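Local coordinates for RNA-dependent RNA polymerase (Toscana virus, PDB 6QW0), which probably cleaves host mRNA as a manganese-dependent cap-snatching endonuclease at the N-terminal end of the viral L protein, supplying capped primers for viral transcription, at residues P20-E25 and N178-D183; P32-V37 and S52-G57; L76-F81 and R194-I199; P113-E118 and Y125-T130. One frame throughout, in Å; residues are numbered along the deposited sequence.

Contact 1 of 4, residues P20-E25 and N178-D183; sequences PLRRYE and NLDLSD
Asn-178 CB leans on Pro-20 O at 3.1 Å, while Leu-21 CD2 lies against the Asn-178 backbone N. The side-chain amide of Asn-178 serves other partners: OD1 accepts from Ile-167 N, and ND2 donates to His-19 O and Leu-165 O. A water joins the carbonyls of Pro-20 and Asn-178. Next, Leu-179 O accepts a hydrogen bond from Tyr-24 OH at 2.6 Å, in the carbonyl plane and on a lone pair. Asp-180 forms a salt bridge with Arg-22, whose NH1 meets OD1 at 3.0 Å from above the Asp-180 carboxylate plane. A bend at chi3 (46°) turns the Arg-22 head group toward Asp-180, and Tyr-24 OH lies 3.1 Å over one face of the guanidinium, near its centre. Leu-181 adds the last two contacts: its N donates to Tyr-24 OH at 3.0 Å, nearly straight (166°), and its CB lies over one face of the phenol ring, 4.3 Å from the centroid. The hydroxyl is thus gripped by one donor and one acceptor of the same loop. This is a strand-to-loop junction of the PDDEXK-type nuclease fold, where the chain leaves strand 174-177, antiparallel partner of strand 22-25, for helix 183-203, N-capped by Ser-182.

Contact 2 of 4, residues P32-V37 and S52-G57; sequences PIPAYV and SELADG
Leu-54 and Glu-53 reach across to the prolines and alanine that lead into strand 36-39, so that the two ends of a beta-hairpin, formed by strands 36-39 and 46-49 of a three-stranded antiparallel sheet, stay together at the open end of the hairpin. The two side chains do different work. With CG anti to its carbonyl carbon (chi1 -49°), Leu-54 sends both methyls toward the proline-rich run. CD2 takes the larger share, packing against Pro-34 CD at 3.7 Å and, at the same distance of 3.7 Å, against the carbonyl oxygen Pro-32 O. CD1 lies beside the same ring, 4.1 Å from Pro-34 CG, and the leucine crosses the ring at a slant. Pro-32 adds a looser apolar touch, its CB 4.4 Å from Leu-54 CD2, and its carbonyl also accepts from Gln-58 NE2. Elsewhere Pro-34 packs on Phe-191 of helix 183-203 and on Ile-49 of strand 46-49. Glu-53 is stretched out beyond CG (chi2 178°), which carries its carboxylate past Pro-34 to the backbone of Ala-35. There Ala-35 N donates to Glu-53 OE1 at 2.8 Å, almost straight at 168°, on the syn side of the oxygen and somewhat out of the carboxylate plane.

Contact 3 of 4, residues L76-F81 and R194-I199; sequences LFKHDF and RLARDI. With MN3 (manganese (III) ion), chain C; SO4 (sulfate ion), chain E.
Lys-78 and Ala-196 bring two roughly antiparallel helices to within 5.1 Å at their CA atoms, and the axes of the short segments 77-81 and 194-199 pass 8.8 Å apart at an angle of 150°. The small side chain of Ala-196 permits this closeness; its CB touches Phe-81 CD1 at 3.7 Å and, more loosely, Phe-77 CE2. Both rings swing out with CG opposite the backbone N (chi1 169° for Phe-77, -175° for Phe-81), which turns both toward the partner helix, with Phe-81 CB over one face of the Phe-77 ring. Phe-81 CZ comes to 4.0 Å from Leu-195 CD2. Phe-77 turns an edge to the carbonyl oxygen of Ala-196 and places CE2 3.7 Å from Ile-199 CG2, the two side chains crossing at about a right angle. At the margin Lys-78 lays CD against Arg-197 CG, and the chain bends only beyond that point, while the two charged ends stay well apart. At the start of segment 194-199, Arg-194 NH2 donates to O2 of a sulfate at 2.9 Å, an ion probably from the crystallisation liquor and also held by Ser-26 and the backbone of Ile-28 and Tyr-29.

His-79 points away from helix 194-199, toward the metal. Its NE2 binds the manganese(III) ion at 2.3 Å, and its ND1 donates to Asp-80 OD1 at 2.9 Å, in the ring plane, which fixes the rotation of the imidazole. A metal-binding histidine on a helix packed through its other face into the domain is characteristic of the His-containing cap-snatching endonucleases of the PDDEXK clan.

Contact 4 of 4, residues P113-E118 and Y125-T130; sequences PDMIIE and YVVEFT. With MN3 (manganese (III) ion), chain C; SO4 (sulfate ion), chain G.
Met-115, present as selenomethionine, and Val-127 lie side by side and point the same way, their CB atoms 3.9 Å apart. In Met-115, CG anti to the carbonyl carbon (chi1 -47°) and an extended chi2 (-176°) carry SE to Phe-129 CZ at 3.8 Å, a Met-aromatic contact of oblique geometry. Ile-117 and Tyr-125 extend this face of the hairpin. On the other face Val-126 holds CG1 3.7 Å from Pro-113 CG, and its CG2 approaches Ile-116 more loosely. Between the two faces runs an antiparallel ladder, in which Met-115 with Val-127 and Ile-117 with Tyr-125 form the hydrogen-bonded pairs. The ladder ends in a classic beta bulge, where Asp-114 and Met-115 both face Val-127.

The bulge delivers the polar edge. Asp-114 OD2 accepts from Phe-129 N at 2.7 Å on its anti side, with the carboxylate nearly parallel to the Phe-129 ring (18°). In return Asp-114 N donates to Glu-128 OE1 at 2.9 Å. Asp-114 OD2, Glu-128 OE2 and Phe-129 O all bind the manganese(III) ion, and Thr-130 OG1 donates to a sulfate oxygen that also receives a bond from a metal-bound water. Asp-114 OD2 and Glu-128 OE2 stand 3.1 Å apart, a closeness the cation between them probably pays for. The backbone amides thus position both carboxylates, and the cluster matches the acidic metal site of PDDEXK nucleases, consistent with metal-dependent phosphodiester cleavage.

Contacts 3 and 4 meet at the manganese(III) ion: His-79 completes the site begun by Asp-114, Glu-128 and Phe-129, although the contact centres lie 19 Å apart, and two bound waters belong to both. A second manganese lies about 3 Å from the side chain of Asp-114, consistent with two-metal catalysis. Contact 2 touches contact 3 through helix 183-203, their centres 16 Å apart; there Tyr-36 and Pro-34 pack on Leu-195, with Tyr-36 CG 3.9 Å from Ile-199 CG1. Contact 1 shares the mixed sheet with contact 4, their nearest atoms about 5 Å apart, and leads through Ser-182 into helix 183-203, which carries segment 194-199 of contact 3.

Contact 1 of 4, residues P20-E25 and N178-D183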
# COMPACT_ATOMS: atom_id res chain seq x y z
N PRO A 20 -11.85 4.19 10.82
CA PRO A 20 -11.86 2.83 11.39
C PRO A 20 -11.52 1.77 10.35
O PRO A 20 -11.92 1.87 9.19
CB PRO A 20 -13.30 2.66 11.91
CG PRO A 20 -14.09 3.70 11.16
CD PRO A 20 -13.16 4.85 10.89
N LEU A 21 -10.77 0.75 10.78
CA LEU A 21 -10.47 -0.39 9.92
C LEU A 21 -11.73 -1.20 9.66
O LEU A 21 -12.55 -1.43 10.55
CB LEU A 21 -9.41 -1.28 10.56
CG LEU A 21 -8.00 -0.68 10.73
CD1 LEU A 21 -7.20 -1.55 11.67
CD2 LEU A 21 -7.27 -0.48 9.38
N ARG A 22 -11.87 -1.63 8.41
CA ARG A 22 -12.98 -2.46 7.96
C ARG A 22 -12.43 -3.76 7.37
O ARG A 22 -11.34 -3.79 6.79
CB ARG A 22 -13.82 -1.74 6.90
CG ARG A 22 -14.46 -0.43 7.42
CD ARG A 22 -15.04 0.41 6.29
NE ARG A 22 -15.81 -0.41 5.37
CZ ARG A 22 -16.40 0.04 4.26
NH1 ARG A 22 -16.31 1.32 3.92
NH2 ARG A 22 -17.07 -0.80 3.48
N ARG A 23 -13.23 -4.82 7.49
CA ARG A 23 -12.89 -6.09 6.87
C ARG A 23 -13.63 -6.24 5.55
O ARG A 23 -14.84 -6.00 5.47
CB ARG A 23 -13.22 -7.27 7.79
CG ARG A 23 -12.55 -7.18 9.15
CD ARG A 23 -12.37 -8.55 9.78
NE ARG A 23 -11.52 -8.47 10.96
CZ ARG A 23 -11.07 -9.53 11.63
NH1 ARG A 23 -11.39 -10.75 11.22
NH2 ARG A 23 -10.30 -9.35 12.69
N TYR A 24 -12.89 -6.63 4.51
CA TYR A 24 -13.42 -6.84 3.18
C TYR A 24 -13.11 -8.26 2.75
O TYR A 24 -12.01 -8.76 2.99
CB TYR A 24 -12.78 -5.90 2.16
CG TYR A 24 -13.02 -4.43 2.36
CD1 TYR A 24 -14.10 -3.81 1.78
CD2 TYR A 24 -12.12 -3.65 3.08
CE1 TYR A 24 -14.32 -2.45 1.92
CE2 TYR A 24 -12.33 -2.29 3.24
CZ TYR A 24 -13.43 -1.70 2.64
OH TYR A 24 -13.67 -0.35 2.75
N GLU A 25 -14.08 -8.93 2.13
CA GLU A 25 -13.84 -10.26 1.60
C GLU A 25 -13.69 -10.19 0.09
O GLU A 25 -14.42 -9.45 -0.58
CB GLU A 25 -14.99 -11.21 1.97
CG GLU A 25 -15.02 -11.61 3.44
CD GLU A 25 -15.52 -10.50 4.35
OE1 GLU A 25 -14.89 -10.24 5.40
OE2 GLU A 25 -16.56 -9.87 4.02
N ASN A 178 -8.85 0.85 6.24
CA ASN A 178 -9.77 1.93 6.57
C ASN A 178 -10.04 2.85 5.38
O ASN A 178 -10.74 3.86 5.53
CB ASN A 178 -9.27 2.73 7.80
CG ASN A 178 -7.85 3.25 7.68
OD1 ASN A 178 -7.11 2.90 6.77
ND2 ASN A 178 -7.46 4.08 8.64
N LEU A 179 -9.56 2.50 4.19
CA LEU A 179 -10.11 3.10 2.99
C LEU A 179 -11.49 2.51 2.71
O LEU A 179 -11.86 1.45 3.22
CB LEU A 179 -9.18 2.87 1.79
CG LEU A 179 -7.83 3.58 1.83
CD1 LEU A 179 -6.87 2.94 0.82
CD2 LEU A 179 -8.00 5.07 1.55
N ASP A 180 -12.26 3.22 1.88
CA ASP A 180 -13.59 2.78 1.46
C ASP A 180 -13.45 2.16 0.07
O ASP A 180 -13.50 2.85 -0.95
CB ASP A 180 -14.56 3.96 1.47
CG ASP A 180 -15.96 3.58 1.05
OD1 ASP A 180 -16.33 2.38 1.12
OD2 ASP A 180 -16.71 4.49 0.64
N LEU A 181 -13.28 0.84 0.02
CA LEU A 181 -12.88 0.15 -1.21
C LEU A 181 -14.06 -0.54 -1.87
O LEU A 181 -14.93 -1.08 -1.19
CB LEU A 181 -11.80 -0.89 -0.91
CG LEU A 181 -10.50 -0.39 -0.27
CD1 LEU A 181 -9.64 -1.55 0.17
CD2 LEU A 181 -9.72 0.52 -1.22
N SER A 182 -14.08 -0.52 -3.20
CA SER A 182 -15.08 -1.28 -3.93
C SER A 182 -14.70 -2.76 -3.97
O SER A 182 -13.55 -3.14 -3.71
CB SER A 182 -15.22 -0.74 -5.35
OG SER A 182 -14.07 -1.05 -6.10
N ASP A 183 -15.68 -3.60 -4.30
CA ASP A 183 -15.41 -5.03 -4.48
C ASP A 183 -14.30 -5.25 -5.50
O ASP A 183 -13.42 -6.09 -5.29
CB ASP A 183 -16.69 -5.75 -4.94
CG ASP A 183 -17.72 -5.88 -3.84
OD1 ASP A 183 -17.51 -5.35 -2.73
OD2 ASP A 183 -18.77 -6.51 -4.09
O HOH W 1 -12.90 3.46 7.27
O HOH W 2 -16.84 0.03 0.39
O HOH W 3 -15.29 -6.34 -0.78

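Contact 2 of 4, residues P32-V37 and S52-G57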
# COMPACT_ATOMS: atom_id res chain seq x y z
N PRO A 32 -9.66 -16.52 -14.34
CA PRO A 32 -8.37 -16.97 -14.89
C PRO A 32 -7.22 -16.23 -14.23
O PRO A 32 -7.30 -15.04 -13.93
CB PRO A 32 -8.48 -16.63 -16.38
CG PRO A 32 -9.95 -16.55 -16.65
CD PRO A 32 -10.56 -16.02 -15.39
N ILE A 33 -6.13 -16.97 -14.01
CA ILE A 33 -4.91 -16.46 -13.41
C ILE A 33 -3.82 -16.57 -14.47
O ILE A 33 -3.66 -17.64 -15.06
CB ILE A 33 -4.51 -17.24 -12.15
CG1 ILE A 33 -5.66 -17.23 -11.13
CG2 ILE A 33 -3.21 -16.72 -11.55
CD1 ILE A 33 -5.44 -18.17 -9.95
N PRO A 34 -3.08 -15.51 -14.78
CA PRO A 34 -2.14 -15.60 -15.90
C PRO A 34 -0.95 -16.50 -15.60
O PRO A 34 -0.44 -16.54 -14.48
CB PRO A 34 -1.69 -14.15 -16.11
CG PRO A 34 -1.80 -13.55 -14.73
CD PRO A 34 -3.03 -14.20 -14.11
N ALA A 35 -0.53 -17.22 -16.63
CA ALA A 35 0.72 -17.97 -16.58
C ALA A 35 1.90 -17.02 -16.44
O ALA A 35 1.82 -15.84 -16.77
CB ALA A 35 0.90 -18.80 -17.85
N TYR A 36 3.01 -17.56 -15.94
CA TYR A 36 4.25 -16.81 -15.80
C TYR A 36 5.42 -17.73 -16.13
O TYR A 36 5.38 -18.93 -15.87
CB TYR A 36 4.43 -16.21 -14.38
CG TYR A 36 4.15 -17.19 -13.25
CD1 TYR A 36 2.86 -17.35 -12.75
CD2 TYR A 36 5.17 -17.98 -12.71
CE1 TYR A 36 2.59 -18.27 -11.74
CE2 TYR A 36 4.90 -18.90 -11.70
CZ TYR A 36 3.61 -19.04 -11.22
OH TYR A 36 3.33 -19.96 -10.23
N VAL A 37 6.46 -17.15 -16.72
CA VAL A 37 7.70 -17.86 -17.02
C VAL A 37 8.83 -17.11 -16.33
O VAL A 37 9.01 -15.91 -16.57
CB VAL A 37 7.96 -17.96 -18.53
CG1 VAL A 37 9.27 -18.71 -18.79
CG2 VAL A 37 6.79 -18.65 -19.24
N SER A 52 -2.18 -11.78 -21.85
CA SER A 52 -3.13 -12.07 -22.91
C SER A 52 -4.20 -13.06 -22.47
O SER A 52 -5.28 -13.10 -23.08
CB SER A 52 -2.41 -12.61 -24.14
OG SER A 52 -1.74 -13.83 -23.86
N GLU A 53 -3.94 -13.86 -21.44
CA GLU A 53 -4.91 -14.86 -21.00
C GLU A 53 -6.09 -14.27 -20.24
O GLU A 53 -7.09 -14.96 -20.05
CB GLU A 53 -4.22 -15.92 -20.14
CG GLU A 53 -3.21 -16.76 -20.88
CD GLU A 53 -2.50 -17.76 -19.98
OE1 GLU A 53 -2.35 -17.48 -18.77
OE2 GLU A 53 -2.09 -18.83 -20.49
N LEU A 54 -6.00 -13.02 -19.81
CA LEU A 54 -7.05 -12.43 -18.99
C LEU A 54 -8.12 -11.78 -19.87
O LEU A 54 -7.81 -11.19 -20.91
CB LEU A 54 -6.45 -11.42 -18.02
CG LEU A 54 -5.24 -12.00 -17.27
CD1 LEU A 54 -4.80 -11.08 -16.16
CD2 LEU A 54 -5.54 -13.40 -16.71
N ALA A 55 -9.37 -11.93 -19.45
CA ALA A 55 -10.47 -11.27 -20.15
C ALA A 55 -10.46 -9.78 -19.84
O ALA A 55 -10.07 -9.35 -18.75
CB ALA A 55 -11.81 -11.88 -19.75
N ASP A 56 -10.89 -8.99 -20.82
CA ASP A 56 -10.94 -7.54 -20.63
C ASP A 56 -11.80 -7.20 -19.42
O ASP A 56 -12.96 -7.62 -19.33
CB ASP A 56 -11.49 -6.87 -21.89
N GLY A 57 -11.22 -6.48 -18.47
CA GLY A 57 -11.94 -6.02 -17.30
C GLY A 57 -12.04 -6.99 -16.15
O GLY A 57 -12.60 -6.63 -15.10

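Contact 3 of 4, residues L76-F81 and R194-I199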
# COMPACT_ATOMS: atom_id res chain seq x y z
N LEU A 76 11.19 -8.33 -0.65
CA LEU A 76 9.98 -7.51 -0.62
C LEU A 76 9.14 -7.68 -1.88
O LEU A 76 8.27 -6.85 -2.16
CB LEU A 76 10.35 -6.04 -0.42
CG LEU A 76 10.72 -5.69 1.02
CD1 LEU A 76 11.22 -4.25 1.13
CD2 LEU A 76 9.54 -5.93 1.96
N PHE A 77 9.36 -8.76 -2.63
CA PHE A 77 8.66 -8.91 -3.90
C PHE A 77 7.16 -9.04 -3.70
O PHE A 77 6.37 -8.40 -4.41
CB PHE A 77 9.20 -10.12 -4.68
CG PHE A 77 8.35 -10.48 -5.87
CD1 PHE A 77 8.48 -9.79 -7.06
CD2 PHE A 77 7.40 -11.49 -5.79
CE1 PHE A 77 7.70 -10.10 -8.15
CE2 PHE A 77 6.61 -11.80 -6.86
CZ PHE A 77 6.76 -11.11 -8.05
N LYS A 78 6.73 -9.88 -2.75
CA LYS A 78 5.30 -10.08 -2.55
C LYS A 78 4.62 -8.75 -2.23
O LYS A 78 3.56 -8.43 -2.79
CB LYS A 78 5.04 -11.10 -1.44
CG LYS A 78 5.16 -12.55 -1.88
CD LYS A 78 4.80 -13.52 -0.77
CE LYS A 78 5.77 -13.42 0.40
NZ LYS A 78 5.41 -14.37 1.49
N HIS A 79 5.22 -7.96 -1.34
CA HIS A 79 4.64 -6.68 -0.95
C HIS A 79 4.59 -5.72 -2.12
O HIS A 79 3.54 -5.13 -2.43
CB HIS A 79 5.45 -6.12 0.22
CG HIS A 79 5.13 -4.71 0.62
ND1 HIS A 79 5.58 -3.62 -0.08
CD2 HIS A 79 4.46 -4.23 1.69
CE1 HIS A 79 5.18 -2.51 0.52
NE2 HIS A 79 4.51 -2.86 1.61
N ASP A 80 5.72 -5.56 -2.82
CA ASP A 80 5.81 -4.56 -3.87
C ASP A 80 4.94 -4.92 -5.06
O ASP A 80 4.29 -4.05 -5.64
CB ASP A 80 7.27 -4.38 -4.28
CG ASP A 80 8.07 -3.65 -3.23
OD1 ASP A 80 7.47 -3.17 -2.24
OD2 ASP A 80 9.31 -3.54 -3.38
N PHE A 81 4.88 -6.21 -5.43
CA PHE A 81 4.03 -6.60 -6.55
C PHE A 81 2.55 -6.43 -6.21
O PHE A 81 1.77 -5.95 -7.04
CB PHE A 81 4.33 -8.04 -6.98
CG PHE A 81 3.57 -8.49 -8.21
CD1 PHE A 81 2.33 -9.09 -8.10
CD2 PHE A 81 4.11 -8.31 -9.48
CE1 PHE A 81 1.62 -9.50 -9.22
CE2 PHE A 81 3.41 -8.73 -10.61
CZ PHE A 81 2.16 -9.32 -10.48
N ARG A 194 -2.27 -13.05 -4.50
CA ARG A 194 -2.26 -14.49 -4.74
C ARG A 194 -1.24 -14.85 -5.80
O ARG A 194 -0.49 -15.83 -5.66
CB ARG A 194 -3.65 -14.96 -5.14
CG ARG A 194 -4.68 -14.86 -4.03
CD ARG A 194 -6.03 -15.30 -4.54
NE ARG A 194 -7.02 -15.37 -3.47
CZ ARG A 194 -8.26 -15.83 -3.64
NH1 ARG A 194 -8.65 -16.25 -4.84
NH2 ARG A 194 -9.10 -15.87 -2.62
N LEU A 195 -1.18 -14.06 -6.87
CA LEU A 195 -0.21 -14.32 -7.93
C LEU A 195 1.21 -14.10 -7.43
O LEU A 195 2.12 -14.86 -7.77
CB LEU A 195 -0.51 -13.44 -9.13
CG LEU A 195 0.46 -13.60 -10.30
CD1 LEU A 195 0.43 -15.05 -10.81
CD2 LEU A 195 0.13 -12.62 -11.40
N ALA A 196 1.41 -13.06 -6.61
CA ALA A 196 2.73 -12.80 -6.05
C ALA A 196 3.20 -13.95 -5.18
O ALA A 196 4.39 -14.30 -5.20
CB ALA A 196 2.71 -11.49 -5.26
N ARG A 197 2.29 -14.55 -4.41
CA ARG A 197 2.65 -15.71 -3.60
C ARG A 197 3.06 -16.89 -4.47
O ARG A 197 4.02 -17.60 -4.15
CB ARG A 197 1.49 -16.12 -2.70
CG ARG A 197 1.26 -15.18 -1.53
CD ARG A 197 -0.07 -15.43 -0.86
NE ARG A 197 -0.22 -16.80 -0.38
CZ ARG A 197 -0.88 -17.13 0.72
NH1 ARG A 197 -1.44 -16.19 1.48
NH2 ARG A 197 -0.99 -18.40 1.09
N ASP A 198 2.34 -17.12 -5.57
CA ASP A 198 2.70 -18.21 -6.49
C ASP A 198 4.09 -17.98 -7.07
O ASP A 198 4.92 -18.90 -7.11
CB ASP A 198 1.67 -18.33 -7.61
CG ASP A 198 0.37 -18.97 -7.17
OD1 ASP A 198 0.34 -19.66 -6.13
OD2 ASP A 198 -0.64 -18.78 -7.89
N ILE A 199 4.36 -16.76 -7.52
CA ILE A 199 5.65 -16.45 -8.13
C ILE A 199 6.75 -16.54 -7.09
O ILE A 199 7.83 -17.10 -7.34
CB ILE A 199 5.61 -15.06 -8.79
CG1 ILE A 199 4.67 -15.08 -10.00
CG2 ILE A 199 7.01 -14.60 -9.20
CD1 ILE A 199 4.35 -13.69 -10.54
MN MN3 C . 4.48 -1.53 3.50
S SO4 E . -12.82 -15.70 -3.35
O1 SO4 E . -13.79 -15.90 -4.42
O2 SO4 E . -11.78 -16.73 -3.42
O3 SO4 E . -13.50 -15.76 -2.06
O4 SO4 E . -12.21 -14.39 -3.54
O HOH W 4 6.84 -1.37 3.50
O HOH W 5 5.43 -3.17 4.91

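Contact 4 of 4, residues P113-E118 and Y125-T130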
# COMPACT_ATOMS: atom_id res chain seq x y z
N PRO A 113 6.88 5.55 5.25
CA PRO A 113 5.67 4.81 4.89
C PRO A 113 5.56 4.65 3.38
O PRO A 113 6.27 5.30 2.60
CB PRO A 113 4.53 5.68 5.43
CG PRO A 113 5.20 6.84 6.17
CD PRO A 113 6.59 6.93 5.64
N ASP A 114 4.65 3.78 2.94
CA ASP A 114 4.57 3.47 1.51
C ASP A 114 4.16 4.69 0.68
O ASP A 114 4.58 4.82 -0.47
CB ASP A 114 3.59 2.33 1.26
CG ASP A 114 4.19 0.98 1.60
OD1 ASP A 114 5.28 0.66 1.07
OD2 ASP A 114 3.61 0.24 2.41
N MSE A 115 3.31 5.56 1.23
CA MSE A 115 2.92 6.77 0.52
C MSE A 115 2.79 7.94 1.51
O MSE A 115 2.26 7.76 2.61
CB MSE A 115 1.59 6.60 -0.23
CG MSE A 115 1.43 5.32 -1.08
SE MSE A 115 -0.25 5.33 -2.04
CE MSE A 115 0.26 6.66 -3.40
N ILE A 116 3.28 9.12 1.11
CA ILE A 116 2.98 10.39 1.78
C ILE A 116 2.49 11.33 0.68
O ILE A 116 3.27 11.74 -0.19
CB ILE A 116 4.19 10.99 2.52
CG1 ILE A 116 4.80 9.98 3.49
CG2 ILE A 116 3.79 12.27 3.27
CD1 ILE A 116 6.11 10.45 4.15
N ILE A 117 1.21 11.67 0.72
CA ILE A 117 0.56 12.44 -0.34
C ILE A 117 0.16 13.80 0.22
O ILE A 117 -0.61 13.89 1.18
CB ILE A 117 -0.67 11.70 -0.88
CG1 ILE A 117 -0.29 10.27 -1.31
CG2 ILE A 117 -1.30 12.47 -2.02
CD1 ILE A 117 -1.48 9.35 -1.47
N GLU A 118 0.64 14.86 -0.42
CA GLU A 118 0.35 16.23 -0.02
C GLU A 118 -0.65 16.84 -1.01
O GLU A 118 -0.47 16.73 -2.22
CB GLU A 118 1.65 17.04 0.03
CG GLU A 118 1.54 18.55 0.11
CD GLU A 118 2.46 19.15 1.17
OE1 GLU A 118 3.65 18.75 1.24
OE2 GLU A 118 2.00 20.01 1.94
N TYR A 125 -1.78 12.82 3.46
CA TYR A 125 -2.32 11.47 3.59
C TYR A 125 -1.15 10.50 3.65
O TYR A 125 -0.29 10.50 2.76
CB TYR A 125 -3.28 11.16 2.44
CG TYR A 125 -4.45 12.13 2.41
CD1 TYR A 125 -5.59 11.88 3.15
CD2 TYR A 125 -4.38 13.32 1.69
CE1 TYR A 125 -6.66 12.78 3.15
CE2 TYR A 125 -5.42 14.23 1.70
CZ TYR A 125 -6.56 13.95 2.42
OH TYR A 125 -7.60 14.85 2.41
N VAL A 126 -1.09 9.70 4.71
CA VAL A 126 -0.04 8.71 4.89
C VAL A 126 -0.67 7.34 4.71
O VAL A 126 -1.68 7.03 5.35
CB VAL A 126 0.63 8.85 6.28
CG1 VAL A 126 1.62 7.72 6.52
CG2 VAL A 126 1.32 10.22 6.41
N VAL A 127 -0.11 6.53 3.80
CA VAL A 127 -0.69 5.24 3.45
C VAL A 127 0.37 4.16 3.63
O VAL A 127 1.50 4.32 3.16
CB VAL A 127 -1.23 5.22 2.01
CG1 VAL A 127 -1.95 3.89 1.73
CG2 VAL A 127 -2.19 6.38 1.76
N GLU A 128 0.02 3.08 4.32
CA GLU A 128 0.96 1.98 4.52
C GLU A 128 0.31 0.68 4.07
O GLU A 128 -0.85 0.41 4.41
CB GLU A 128 1.41 1.87 5.97
CG GLU A 128 2.34 0.70 6.23
CD GLU A 128 3.68 0.79 5.49
OE1 GLU A 128 4.11 1.88 5.06
OE2 GLU A 128 4.31 -0.27 5.34
N PHE A 129 1.07 -0.10 3.29
CA PHE A 129 0.64 -1.40 2.77
C PHE A 129 1.30 -2.51 3.58
O PHE A 129 2.44 -2.39 4.03
CB PHE A 129 1.05 -1.60 1.30
CG PHE A 129 0.72 -0.46 0.37
CD1 PHE A 129 -0.52 0.16 0.36
CD2 PHE A 129 1.67 -0.05 -0.55
CE1 PHE A 129 -0.78 1.20 -0.53
CE2 PHE A 129 1.41 0.99 -1.45
CZ PHE A 129 0.19 1.61 -1.43
N THR A 130 0.59 -3.63 3.74
CA THR A 130 1.21 -4.77 4.40
C THR A 130 0.49 -6.03 3.95
O THR A 130 -0.58 -5.97 3.35
CB THR A 130 1.21 -4.59 5.94
OG1 THR A 130 2.04 -5.58 6.56
CG2 THR A 130 -0.19 -4.67 6.49
MN MN3 C . 4.48 -1.53 3.50
S SO4 G . 4.97 -6.84 4.72
O1 SO4 G . 4.34 -7.20 3.46
O2 SO4 G . 6.39 -6.62 4.48
O3 SO4 G . 4.38 -5.62 5.28
O4 SO4 G . 4.79 -7.94 5.66
O HOH W 4 6.84 -1.37 3.50
O HOH W 5 5.43 -3.17 4.91